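Local coordinates for protein MFP2b (PDB 2BJR) that probably enhances polymerisation of the major sperm protein (MSP) during amoeboid movement of Ascaris sperm, and carries a bound zinc ion, at residues Met33-Trp38 and Ala129-Ala134; Pro44-Ala49 and Gly115-Ile120; Leu214-Asp219 and Gly321-Gly326; Val316-Gly321 and Val351-Val356. One frame throughout, in Å; residues are numbered along the deposited sequence.

Contact 1: Met33-Trp38 and Ala129-Ala134; sequences MYVALW and ALLGYA
Leu131 reaches from the four-stranded antiparallel sheet that includes strand 130-135 to Val35 and Met33 of strand 34-40 and the residue before it, so two separate antiparallel sheets meet here through their side chains. The nearest CA atoms, of Val35 and Leu131, are 7.5 Å apart and no hydrogen bond crosses between the segments, which shows that the strands are not paired as neighbours in one sheet.

The apolar contacts centre on one branch of Leu131. With its CG anti to the backbone N (chi1 -175°), Leu131 sends CD2 up against the other strand, where it lies 3.7 Å from CA of Val35. The same methyl is 4.0 Å from Val35 CG2, the two side chains crossing at about a right angle. Val35 also packs on Pro119, while Leu131 reaches Leu121, so strand 117-122 adds to the same buried layer. Tyr34 points the other way, its OH bonded to Asp197.

Met33, a selenomethionine, covers the end of the contact. Its chain runs extended as far as SE, which lies 3.9 Å from Leu131 CB; the bend beyond it (chi3 -63°) turns CE toward Ala129 O.

Several polar backbone atoms lie under these apolar groups. Leu131 CD2 is 3.6 Å from Tyr34 O, and Met33 CE is 3.4 Å from Ala129 O. Leu131 N is buried without a hydrogen-bonding partner in the model, with Met33 SE only 3.6 Å from it.

Contact 2: Pro44-Ala49 and Gly115-Ile120; sequences PMHGRA and GDSFPI
His46 and Ser117 meet through a hydroxyl that touches the histidine twice. Ser117 OG lies at the ring edge, near the ring plane, 2.7 Å from His46 ND1 in a hydrogen bond whose donor could be either group. The backbone N of His46 adds a weak bond to the same Ser117 OG, 3.1 Å long and bent to 134°. Pro119 covers a face of the same ring: its CD stands 3.6 Å from the centroid of the His46 ring, a CH-pi contact.

Ser117 has OG anti to its own backbone N (chi1 167°), which directs the hydroxyl to strand 43-52. Further along, Pro44 O approaches Ser117 CB at 3.6 Å. The backbones run nearly alike, with 14° between the directions of strands 44-49 and 117-120, yet they belong to separate sheets, and no backbone-to-backbone bond joins the segments; both hydrogen bonds end on the Ser117 hydroxyl. Around this shell, Trp11 meets the His46 ring and Tyr133 packs against both His46 and Ser117.

A polar partner at the edge and an apolar one over the face probably restrict rotation of the imidazole, and the hydroxyl links the ring, and more weakly the backbone N, of His46 to the neighbouring sheet.

Contact 3: Leu214-Asp219 and Gly321-Gly326; sequences LGRSLD and GKEILG
Two torsional choices bring Arg216 and Glu323 together. Arg216 places CG between its backbone N and carbonyl carbon (chi1 59°) and then runs extended to NE, which swings the guanidinium back toward strand 322-329. Glu323 leaves its strand with an extended chain beyond CG (chi2 158°) and delivers its carboxylate to the loop.

The result is an end-on, two-nitrogen salt bridge: Arg216 NH2 to Glu323 OE2 is 2.7 Å and Arg216 NH1 to Glu323 OE1 is 3.0 Å. Both oxygens are met on their syn sides and lie close to the guanidinium plane, although the two flat groups are turned 38° apart. Glu323 OE1 also accepts from Asp219 N at 2.9 Å, on its anti side and from the opposite face of the carboxylate. Three N-H groups thus grip one carboxylate, which should favour its charged form. Arg216 NH1 is steadied in turn by Ser217 O, at 2.9 Å, while Leu214 CD1 covers one guanidinium face.

The backbone answers in the reverse direction, Glu323 N donating to Asp219 O over 2.9 Å. Beside it, nearer solvent, Lys322 NZ forms a salt bridge with Asp219 OD1 on its syn side at 2.6 Å. Leu218 lies alongside the Glu323 chain, its CD2 3.7 Å from Glu323 OE1, and Thr220 OG1 extends the attachment by bonding Glu323 O.

Overall, a bidentate arginine-carboxylate pair fastens the irregular loop between strands 209-210 and 229-235 of one antiparallel sheet to the beta hairpin of strands 313-319 and 322-329 in another, within the second motility-protein region.

Contact 4: Val316-Gly321 and Val351-Val356; sequences VLIVDG and VHSCMV
Ser353 OG faces Ile318 across two waters, hydrogen-bonded to water 1 at 2.8 Å and to water 2 at 3.1 Å. This is the end of an antiparallel beta pairing between strands 313-319 and 355-361, where the chain turns away and water takes over from direct backbone bonds. Water 1 accepts from Ile318 N at 3.0 Å, and water 2 donates to Ile318 O at 2.6 Å, so both backbone polar atoms of that residue are linked to one serine hydroxyl. Ser353 points its CB toward strand 313-319, and OG lies between the backbone N and the carbonyl carbon (chi1 51°), where both waters reach it.

Where the chains close up, Val316 and Met355 form a hydrogen-bonded antiparallel pair. Val316 N donates to Met355 O and Met355 N returns the bond to Val316 O, each 2.9 Å long, with N-H...O angles of 156° and 166°. Both bonds lie in the plane of the accepting carbonyl. Val316 and the selenomethionine Met355 place their CB atoms on the same face of the sheet. Strand 313-319 turns its other edge to strand 322-329.

A type I turn from Val351 to Cys354, closed by Cys354 N to Val351 O, leads the chain into this pairing. Its last residue adds two further contacts: Cys354 CA approaches Val316 O at 3.3 Å in a CA-H...O contact, and Cys354 SG rests 4.0 Å from Leu317 CG.

The four contacts form two pairs on opposite sides of the chain's centre, one in each motility-protein region. Contacts 1 and 2, with centres 6 Å apart, join the same two sheets: Trp38 O to Met45 N, 2.8 Å, links neighbouring strands of one, and Gly132 N to Ile120 O, also 2.8 Å, those of the other. Contacts 3 and 4 lie 9 Å apart between centres, share Gly321 and meet at Ile324 O to Leu317 N, 2.9 Å, across a hairpin; Leu214 CD2 of contact 3 also packs on Val316 and, at 3.6 Å, on Met355 CB of contact 4. Between the pairs, centres are 39 to 45 Å apart. All four lie away from the zinc site.

Contact 1: Met33-Trp38 and Ala129-Ala134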
loop_
_atom_site.group_PDB
_atom_site.type_symbol
_atom_site.label_atom_id
_atom_site.label_comp_id
_atom_site.label_asym_id
_atom_site.label_seq_id
_atom_site.Cartn_x
_atom_site.Cartn_y
_atom_site.Cartn_z
HETATM N N MSE A 33 -2.036 5.472 -0.622
HETATM C CA MSE A 33 -2.824 6.575 -0.080
HETATM C C MSE A 33 -2.857 6.372 1.430
HETATM O O MSE A 33 -3.344 5.340 1.888
HETATM C CB MSE A 33 -4.235 6.587 -0.674
HETATM C CG MSE A 33 -5.059 7.776 -0.267
HETATM SE SE MSE A 33 -6.769 7.763 -1.229
HETATM C CE MSE A 33 -5.974 7.970 -3.073
ATOM N N TYR A 34 -2.374 7.377 2.198
ATOM C CA TYR A 34 -2.202 7.277 3.643
ATOM C C TYR A 34 -2.927 8.437 4.340
ATOM O O TYR A 34 -3.017 9.526 3.790
ATOM C CB TYR A 34 -0.720 7.260 4.043
ATOM C CG TYR A 34 0.112 6.211 3.335
ATOM C CD1 TYR A 34 0.604 6.416 2.051
ATOM C CD2 TYR A 34 0.469 5.040 3.979
ATOM C CE1 TYR A 34 1.360 5.449 1.405
ATOM C CE2 TYR A 34 1.236 4.097 3.355
ATOM C CZ TYR A 34 1.683 4.297 2.102
ATOM O OH TYR A 34 2.493 3.350 1.559
ATOM N N VAL A 35 -3.387 8.171 5.561
ATOM C CA VAL A 35 -4.137 9.126 6.353
ATOM C C VAL A 35 -3.173 10.198 6.859
ATOM O O VAL A 35 -2.187 9.901 7.571
ATOM C CB VAL A 35 -4.898 8.429 7.547
ATOM C CG1 VAL A 35 -5.752 9.432 8.252
ATOM C CG2 VAL A 35 -5.763 7.298 7.025
ATOM N N ALA A 36 -3.504 11.456 6.564
ATOM C CA ALA A 36 -2.636 12.585 6.864
ATOM C C ALA A 36 -3.381 13.714 7.515
ATOM O O ALA A 36 -4.607 13.807 7.466
ATOM C CB ALA A 36 -1.928 13.086 5.643
ATOM N N LEU A 37 -2.595 14.536 8.183
ATOM C CA LEU A 37 -3.104 15.625 9.038
ATOM C C LEU A 37 -2.249 16.879 8.900
ATOM O O LEU A 37 -1.016 16.836 8.898
ATOM C CB LEU A 37 -3.123 15.165 10.507
ATOM C CG LEU A 37 -3.457 16.232 11.578
ATOM C CD1 LEU A 37 -4.922 16.725 11.452
ATOM C CD2 LEU A 37 -3.175 15.599 12.949
ATOM N N TRP A 38 -2.922 18.026 8.830
ATOM C CA TRP A 38 -2.245 19.330 8.764
ATOM C C TRP A 38 -3.031 20.330 9.615
ATOM O O TRP A 38 -4.185 20.086 9.990
ATOM C CB TRP A 38 -2.198 19.772 7.296
ATOM C CG TRP A 38 -1.476 21.086 6.982
ATOM C CD1 TRP A 38 -0.153 21.383 7.102
ATOM C CD2 TRP A 38 -2.104 22.262 6.461
ATOM N NE1 TRP A 38 0.072 22.687 6.702
ATOM C CE2 TRP A 38 -1.104 23.239 6.291
ATOM C CE3 TRP A 38 -3.407 22.579 6.116
ATOM C CZ2 TRP A 38 -1.379 24.522 5.804
ATOM C CZ3 TRP A 38 -3.672 23.862 5.605
ATOM C CH2 TRP A 38 -2.658 24.791 5.451
ATOM N N ALA A 129 -10.712 5.943 -5.421
ATOM C CA ALA A 129 -11.028 6.478 -4.077
ATOM C C ALA A 129 -10.273 7.762 -3.788
ATOM O O ALA A 129 -9.138 7.955 -4.250
ATOM C CB ALA A 129 -10.687 5.459 -3.055
ATOM N N LEU A 130 -10.865 8.649 -2.972
ATOM C CA LEU A 130 -10.122 9.769 -2.445
ATOM C C LEU A 130 -10.392 9.829 -0.954
ATOM O O LEU A 130 -11.504 9.624 -0.525
ATOM C CB LEU A 130 -10.557 11.123 -3.026
ATOM C CG LEU A 130 -10.078 11.607 -4.381
ATOM C CD1 LEU A 130 -10.731 12.948 -4.676
ATOM C CD2 LEU A 130 -8.560 11.638 -4.528
ATOM N N LEU A 131 -9.345 10.147 -0.231
ATOM C CA LEU A 131 -9.403 10.351 1.199
ATOM C C LEU A 131 -9.443 11.855 1.434
ATOM O O LEU A 131 -8.637 12.615 0.878
ATOM C CB LEU A 131 -8.186 9.666 1.822
ATOM C CG LEU A 131 -8.063 9.633 3.306
ATOM C CD1 LEU A 131 -9.143 8.798 3.999
ATOM C CD2 LEU A 131 -6.633 9.170 3.633
ATOM N N GLY A 132 -10.394 12.281 2.243
ATOM C CA GLY A 132 -10.545 13.690 2.613
ATOM C C GLY A 132 -10.899 13.844 4.087
ATOM O O GLY A 132 -10.587 12.963 4.890
ATOM N N TYR A 133 -11.592 14.912 4.434
ATOM C CA TYR A 133 -12.059 15.114 5.812
ATOM C C TYR A 133 -13.447 15.590 5.879
ATOM O O TYR A 133 -13.917 16.304 4.991
ATOM C CB TYR A 133 -11.138 16.011 6.639
ATOM C CG TYR A 133 -11.367 17.510 6.506
ATOM C CD1 TYR A 133 -12.158 18.199 7.431
ATOM C CD2 TYR A 133 -10.852 18.221 5.429
ATOM C CE1 TYR A 133 -12.402 19.589 7.316
ATOM C CE2 TYR A 133 -11.104 19.626 5.307
ATOM C CZ TYR A 133 -11.870 20.278 6.274
ATOM O OH TYR A 133 -12.096 21.637 6.146
ATOM N N ALA A 134 -14.104 15.185 6.959
ATOM C CA ALA A 134 -15.435 15.648 7.273
ATOM C C ALA A 134 -15.342 16.569 8.506
ATOM O O ALA A 134 -14.533 16.349 9.412
ATOM C CB ALA A 134 -16.344 14.525 7.517
#

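Contact 2: Pro44-Ala49 and Gly115-Ile120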
loop_
_atom_site.group_PDB
_atom_site.type_symbol
_atom_site.label_atom_id
_atom_site.label_comp_id
_atom_site.label_asym_id
_atom_site.label_seq_id
_atom_site.Cartn_x
_atom_site.Cartn_y
_atom_site.Cartn_z
ATOM N N PRO A 44 -7.079 21.811 12.945
ATOM C CA PRO A 44 -6.690 20.568 12.261
ATOM C C PRO A 44 -7.586 20.311 11.056
ATOM O O PRO A 44 -8.797 20.549 11.096
ATOM C CB PRO A 44 -6.930 19.480 13.355
ATOM C CG PRO A 44 -8.028 20.033 14.221
ATOM C CD PRO A 44 -7.822 21.532 14.185
HETATM N N MSE A 45 -6.991 19.784 10.008
HETATM C CA MSE A 45 -7.774 19.170 8.968
HETATM C C MSE A 45 -7.094 17.940 8.388
HETATM O O MSE A 45 -5.900 17.947 8.220
HETATM C CB MSE A 45 -8.031 20.183 7.865
HETATM C CG MSE A 45 -6.834 20.671 7.252
HETATM SE SE MSE A 45 -7.250 22.435 6.258
HETATM C CE MSE A 45 -6.827 23.634 7.827
ATOM N N HIS A 46 -7.895 16.940 8.027
ATOM C CA HIS A 46 -7.315 15.715 7.459
ATOM C C HIS A 46 -7.228 15.764 5.931
ATOM O O HIS A 46 -7.946 16.544 5.292
ATOM C CB HIS A 46 -8.079 14.498 7.989
ATOM C CG HIS A 46 -7.880 14.287 9.443
ATOM N ND1 HIS A 46 -8.800 14.699 10.368
ATOM C CD2 HIS A 46 -6.880 13.692 10.139
ATOM C CE1 HIS A 46 -8.356 14.415 11.584
ATOM N NE2 HIS A 46 -7.199 13.792 11.477
ATOM N N GLY A 47 -6.348 14.928 5.373
ATOM C CA GLY A 47 -6.055 14.885 3.963
ATOM C C GLY A 47 -5.351 13.564 3.713
ATOM O O GLY A 47 -5.526 12.586 4.478
ATOM N N ARG A 48 -4.536 13.554 2.681
ATOM C CA ARG A 48 -3.927 12.345 2.206
ATOM C C ARG A 48 -2.483 12.555 1.824
ATOM O O ARG A 48 -2.089 13.626 1.337
ATOM C CB ARG A 48 -4.781 11.741 1.082
ATOM C CG ARG A 48 -4.818 12.543 -0.194
ATOM C CD ARG A 48 -6.059 12.293 -1.097
ATOM N NE ARG A 48 -6.132 13.297 -2.187
ATOM C CZ ARG A 48 -5.349 13.241 -3.230
ATOM N NH1 ARG A 48 -4.480 12.269 -3.307
ATOM N NH2 ARG A 48 -5.368 14.158 -4.184
ATOM N N ALA A 49 -1.673 11.522 2.047
ATOM C CA ALA A 49 -0.315 11.488 1.618
ATOM C C ALA A 49 -0.105 10.271 0.718
ATOM O O ALA A 49 -0.931 9.327 0.737
ATOM C CB ALA A 49 0.601 11.399 2.810
ATOM N N GLY A 115 -9.926 17.357 16.856
ATOM C CA GLY A 115 -10.838 18.485 16.955
ATOM C C GLY A 115 -12.125 18.161 16.231
ATOM O O GLY A 115 -12.741 17.109 16.429
ATOM N N ASP A 116 -12.520 19.000 15.311
ATOM C CA ASP A 116 -13.767 18.745 14.608
ATOM C C ASP A 116 -13.554 18.006 13.263
ATOM O O ASP A 116 -14.500 17.793 12.555
ATOM C CB ASP A 116 -14.507 20.051 14.328
ATOM C CG ASP A 116 -15.284 20.585 15.550
ATOM O OD1 ASP A 116 -15.694 19.820 16.441
ATOM O OD2 ASP A 116 -15.590 21.777 15.612
ATOM N N SER A 117 -12.329 17.605 12.960
ATOM C CA SER A 117 -12.041 16.994 11.663
ATOM C C SER A 117 -11.879 15.495 11.863
ATOM O O SER A 117 -11.227 15.044 12.825
ATOM C CB SER A 117 -10.807 17.599 11.072
ATOM O OG SER A 117 -10.307 16.867 9.959
ATOM N N PHE A 118 -12.456 14.725 10.949
ATOM C CA PHE A 118 -12.109 13.320 10.884
ATOM C C PHE A 118 -11.894 12.841 9.461
ATOM O O PHE A 118 -12.559 13.322 8.534
ATOM C CB PHE A 118 -13.115 12.460 11.543
ATOM C CG PHE A 118 -14.489 12.659 11.106
ATOM C CD1 PHE A 118 -15.104 11.750 10.259
ATOM C CD2 PHE A 118 -15.257 13.678 11.651
ATOM C CE1 PHE A 118 -16.441 11.909 9.901
ATOM C CE2 PHE A 118 -16.581 13.843 11.283
ATOM C CZ PHE A 118 -17.178 12.969 10.431
ATOM N N PRO A 119 -10.966 11.926 9.283
ATOM C CA PRO A 119 -10.766 11.348 7.946
ATOM C C PRO A 119 -12.007 10.675 7.406
ATOM O O PRO A 119 -12.763 10.043 8.180
ATOM C CB PRO A 119 -9.647 10.342 8.171
ATOM C CG PRO A 119 -8.946 10.823 9.402
ATOM C CD PRO A 119 -10.009 11.390 10.276
ATOM N N ILE A 120 -12.229 10.801 6.097
ATOM C CA ILE A 120 -13.323 10.131 5.419
ATOM C C ILE A 120 -12.834 9.659 4.042
ATOM O O ILE A 120 -12.204 10.417 3.288
ATOM C CB ILE A 120 -14.578 11.000 5.387
ATOM C CG1 ILE A 120 -15.771 10.224 4.859
ATOM C CG2 ILE A 120 -14.378 12.297 4.623
ATOM C CD1 ILE A 120 -17.105 10.966 5.130
#

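Contact 3: Leu214-Asp219 and Gly321-Gly326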
loop_
_atom_site.group_PDB
_atom_site.type_symbol
_atom_site.label_atom_id
_atom_site.label_comp_id
_atom_site.label_asym_id
_atom_site.label_seq_id
_atom_site.Cartn_x
_atom_site.Cartn_y
_atom_site.Cartn_z
ATOM N N LEU A 214 10.645 -16.686 -7.820
ATOM C CA LEU A 214 10.557 -18.098 -8.198
ATOM C C LEU A 214 10.468 -19.059 -7.009
ATOM O O LEU A 214 10.576 -20.300 -7.175
ATOM C CB LEU A 214 11.738 -18.506 -9.111
ATOM C CG LEU A 214 11.984 -17.786 -10.422
ATOM C CD1 LEU A 214 13.066 -18.424 -11.296
ATOM C CD2 LEU A 214 10.655 -17.675 -11.171
ATOM N N GLY A 215 10.299 -18.516 -5.804
ATOM C CA GLY A 215 10.338 -19.335 -4.588
ATOM C C GLY A 215 11.653 -20.015 -4.262
ATOM O O GLY A 215 11.676 -21.045 -3.575
ATOM N N ARG A 216 12.757 -19.485 -4.762
ATOM C CA ARG A 216 14.057 -20.110 -4.567
ATOM C C ARG A 216 15.169 -19.126 -4.870
ATOM O O ARG A 216 14.941 -18.059 -5.419
ATOM C CB ARG A 216 14.184 -21.344 -5.507
ATOM C CG ARG A 216 14.038 -21.030 -7.031
ATOM C CD ARG A 216 14.617 -22.137 -7.882
ATOM N NE ARG A 216 14.393 -22.067 -9.320
ATOM C CZ ARG A 216 15.101 -21.355 -10.169
ATOM N NH1 ARG A 216 16.080 -20.589 -9.749
ATOM N NH2 ARG A 216 14.817 -21.415 -11.473
ATOM N N SER A 217 16.398 -19.482 -4.537
ATOM C CA SER A 217 17.539 -18.722 -5.031
ATOM C C SER A 217 17.584 -18.755 -6.589
ATOM O O SER A 217 17.295 -19.768 -7.241
ATOM C CB SER A 217 18.869 -19.238 -4.408
ATOM O OG SER A 217 18.818 -19.163 -2.966
ATOM N N LEU A 218 17.909 -17.610 -7.161
ATOM C CA LEU A 218 18.119 -17.461 -8.572
ATOM C C LEU A 218 19.533 -17.765 -9.026
ATOM O O LEU A 218 20.501 -17.562 -8.298
ATOM C CB LEU A 218 17.811 -15.995 -8.978
ATOM C CG LEU A 218 16.379 -15.542 -8.656
ATOM C CD1 LEU A 218 16.186 -14.125 -9.241
ATOM C CD2 LEU A 218 15.333 -16.487 -9.178
ATOM N N ASP A 219 19.640 -18.228 -10.258
ATOM C CA ASP A 219 20.916 -18.198 -11.003
ATOM C C ASP A 219 20.956 -16.861 -11.719
ATOM O O ASP A 219 20.421 -16.718 -12.816
ATOM C CB ASP A 219 20.957 -19.387 -11.961
ATOM C CG ASP A 219 22.146 -19.379 -12.912
ATOM O OD1 ASP A 219 23.158 -18.644 -12.733
ATOM O OD2 ASP A 219 22.119 -20.132 -13.913
ATOM N N GLY A 321 20.828 -15.316 -20.271
ATOM C CA GLY A 321 20.663 -16.640 -19.688
ATOM C C GLY A 321 20.496 -16.717 -18.169
ATOM O O GLY A 321 20.401 -17.800 -17.613
ATOM N N LYS A 322 20.400 -15.571 -17.499
ATOM C CA LYS A 322 20.284 -15.510 -16.039
ATOM C C LYS A 322 18.914 -14.972 -15.625
ATOM O O LYS A 322 18.270 -14.233 -16.373
ATOM C CB LYS A 322 21.362 -14.585 -15.487
ATOM C CG LYS A 322 22.804 -15.037 -15.800
ATOM C CD LYS A 322 23.069 -16.426 -15.211
ATOM C CE LYS A 322 24.541 -16.840 -15.352
ATOM N NZ LYS A 322 24.798 -18.163 -14.738
ATOM N N GLU A 323 18.507 -15.353 -14.428
ATOM C CA GLU A 323 17.233 -14.983 -13.822
ATOM C C GLU A 323 17.399 -13.718 -12.993
ATOM O O GLU A 323 18.342 -13.630 -12.235
ATOM C CB GLU A 323 16.792 -16.089 -12.905
ATOM C CG GLU A 323 16.478 -17.394 -13.629
ATOM C CD GLU A 323 16.555 -18.617 -12.753
ATOM O OE1 GLU A 323 17.113 -18.546 -11.651
ATOM O OE2 GLU A 323 16.030 -19.665 -13.196
ATOM N N ILE A 324 16.458 -12.783 -13.101
ATOM C CA ILE A 324 16.568 -11.477 -12.443
ATOM C C ILE A 324 15.196 -10.855 -12.273
ATOM O O ILE A 324 14.422 -10.757 -13.219
ATOM C CB ILE A 324 17.533 -10.564 -13.200
ATOM C CG1 ILE A 324 17.672 -9.186 -12.531
ATOM C CG2 ILE A 324 17.113 -10.394 -14.651
ATOM C CD1 ILE A 324 18.342 -9.259 -11.225
ATOM N N LEU A 325 14.894 -10.433 -11.041
ATOM C CA LEU A 325 13.588 -9.918 -10.703
ATOM C C LEU A 325 13.408 -8.425 -11.074
ATOM O O LEU A 325 14.195 -7.559 -10.655
ATOM C CB LEU A 325 13.327 -10.129 -9.223
ATOM C CG LEU A 325 12.014 -9.630 -8.666
ATOM C CD1 LEU A 325 10.857 -10.348 -9.335
ATOM C CD2 LEU A 325 11.878 -9.784 -7.156
ATOM N N GLY A 326 12.351 -8.178 -11.841
ATOM C CA GLY A 326 11.918 -6.825 -12.190
ATOM C C GLY A 326 10.411 -6.751 -12.393
ATOM O O GLY A 326 9.628 -7.184 -11.555
#

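Contact 4: Val316-Gly321 and Val351-Val356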
loop_
_atom_site.group_PDB
_atom_site.type_symbol
_atom_site.label_atom_id
_atom_site.label_comp_id
_atom_site.label_asym_id
_atom_site.label_seq_id
_atom_site.Cartn_x
_atom_site.Cartn_y
_atom_site.Cartn_z
ATOM N N VAL A 316 10.165 -12.252 -13.126
ATOM C CA VAL A 316 11.542 -12.611 -13.298
ATOM C C VAL A 316 11.791 -12.677 -14.806
ATOM O O VAL A 316 11.094 -13.406 -15.531
ATOM C CB VAL A 316 11.807 -13.995 -12.672
ATOM C CG1 VAL A 316 13.217 -14.419 -12.910
ATOM C CG2 VAL A 316 11.492 -13.984 -11.178
ATOM N N LEU A 317 12.770 -11.915 -15.265
ATOM C CA LEU A 317 13.217 -11.887 -16.646
ATOM C C LEU A 317 14.398 -12.829 -16.810
ATOM O O LEU A 317 15.143 -13.061 -15.861
ATOM C CB LEU A 317 13.700 -10.484 -17.023
ATOM C CG LEU A 317 12.640 -9.434 -17.352
ATOM C CD1 LEU A 317 11.807 -9.144 -16.144
ATOM C CD2 LEU A 317 13.293 -8.184 -17.905
ATOM N N ILE A 318 14.560 -13.353 -18.022
ATOM C CA ILE A 318 15.767 -14.071 -18.405
ATOM C C ILE A 318 16.618 -13.161 -19.282
ATOM O O ILE A 318 16.209 -12.816 -20.383
ATOM C CB ILE A 318 15.421 -15.354 -19.200
ATOM C CG1 ILE A 318 14.471 -16.246 -18.414
ATOM C CG2 ILE A 318 16.689 -16.100 -19.583
ATOM C CD1 ILE A 318 14.967 -16.643 -17.045
ATOM N N VAL A 319 17.770 -12.756 -18.770
ATOM C CA VAL A 319 18.676 -11.817 -19.410
ATOM C C VAL A 319 20.079 -12.427 -19.407
ATOM O O VAL A 319 20.631 -12.751 -18.341
ATOM C CB VAL A 319 18.714 -10.484 -18.625
ATOM C CG1 VAL A 319 19.798 -9.510 -19.191
ATOM C CG2 VAL A 319 17.396 -9.852 -18.650
ATOM N N ASP A 320 20.659 -12.612 -20.592
ATOM C CA ASP A 320 21.987 -13.205 -20.687
ATOM C C ASP A 320 21.934 -14.614 -20.094
ATOM O O ASP A 320 22.872 -15.055 -19.456
ATOM C CB ASP A 320 23.033 -12.356 -19.925
ATOM C CG ASP A 320 23.325 -10.997 -20.595
ATOM O OD1 ASP A 320 22.959 -10.810 -21.787
ATOM O OD2 ASP A 320 23.921 -10.058 -19.983
ATOM N N GLY A 321 20.828 -15.316 -20.271
ATOM C CA GLY A 321 20.663 -16.640 -19.688
ATOM C C GLY A 321 20.496 -16.717 -18.169
ATOM O O GLY A 321 20.401 -17.800 -17.613
ATOM N N VAL A 351 9.254 -11.216 -24.128
ATOM C CA VAL A 351 8.724 -11.313 -22.751
ATOM C C VAL A 351 8.092 -12.669 -22.445
ATOM O O VAL A 351 7.800 -12.973 -21.292
ATOM C CB VAL A 351 7.731 -10.189 -22.368
ATOM C CG1 VAL A 351 8.277 -8.802 -22.737
ATOM C CG2 VAL A 351 6.357 -10.403 -22.999
ATOM N N HIS A 352 7.898 -13.498 -23.473
ATOM C CA HIS A 352 7.218 -14.771 -23.280
ATOM C C HIS A 352 8.016 -15.739 -22.374
ATOM O O HIS A 352 7.398 -16.592 -21.761
ATOM C CB HIS A 352 6.867 -15.416 -24.629
ATOM C CG HIS A 352 5.888 -14.617 -25.451
ATOM N ND1 HIS A 352 5.407 -15.062 -26.670
ATOM C CD2 HIS A 352 5.346 -13.393 -25.255
ATOM C CE1 HIS A 352 4.594 -14.145 -27.175
ATOM N NE2 HIS A 352 4.539 -13.120 -26.338
ATOM N N SER A 353 9.341 -15.584 -22.270
ATOM C CA SER A 353 10.169 -16.347 -21.319
ATOM C C SER A 353 10.105 -15.876 -19.833
ATOM O O SER A 353 10.682 -16.558 -18.917
ATOM C CB SER A 353 11.641 -16.350 -21.730
ATOM O OG SER A 353 12.146 -15.031 -21.987
ATOM N N CYS A 354 9.454 -14.738 -19.593
ATOM C CA CYS A 354 9.331 -14.164 -18.239
ATOM C C CYS A 354 8.555 -15.147 -17.357
ATOM O O CYS A 354 7.683 -15.849 -17.843
ATOM C CB CYS A 354 8.563 -12.792 -18.221
ATOM S SG CYS A 354 9.596 -11.497 -18.856
HETATM N N MSE A 355 8.816 -15.120 -16.055
HETATM C CA MSE A 355 8.016 -15.853 -15.095
HETATM C C MSE A 355 7.292 -14.797 -14.243
HETATM O O MSE A 355 7.931 -13.956 -13.626
HETATM C CB MSE A 355 8.884 -16.766 -14.222
HETATM C CG MSE A 355 9.775 -17.775 -14.977
HETATM SE SE MSE A 355 8.551 -19.115 -15.649
HETATM C CE MSE A 355 7.843 -19.906 -14.084
ATOM N N VAL A 356 5.966 -14.811 -14.237
ATOM C CA VAL A 356 5.189 -13.726 -13.640
ATOM C C VAL A 356 4.609 -14.181 -12.307
ATOM O O VAL A 356 4.107 -15.298 -12.192
ATOM C CB VAL A 356 4.059 -13.278 -14.603
ATOM C CG1 VAL A 356 3.154 -12.252 -13.990
ATOM C CG2 VAL A 356 4.660 -12.754 -15.828
HETATM O O HOH W 1 12.397 -12.961 -20.068
HETATM O O HOH W 2 15.076 -14.125 -22.347
#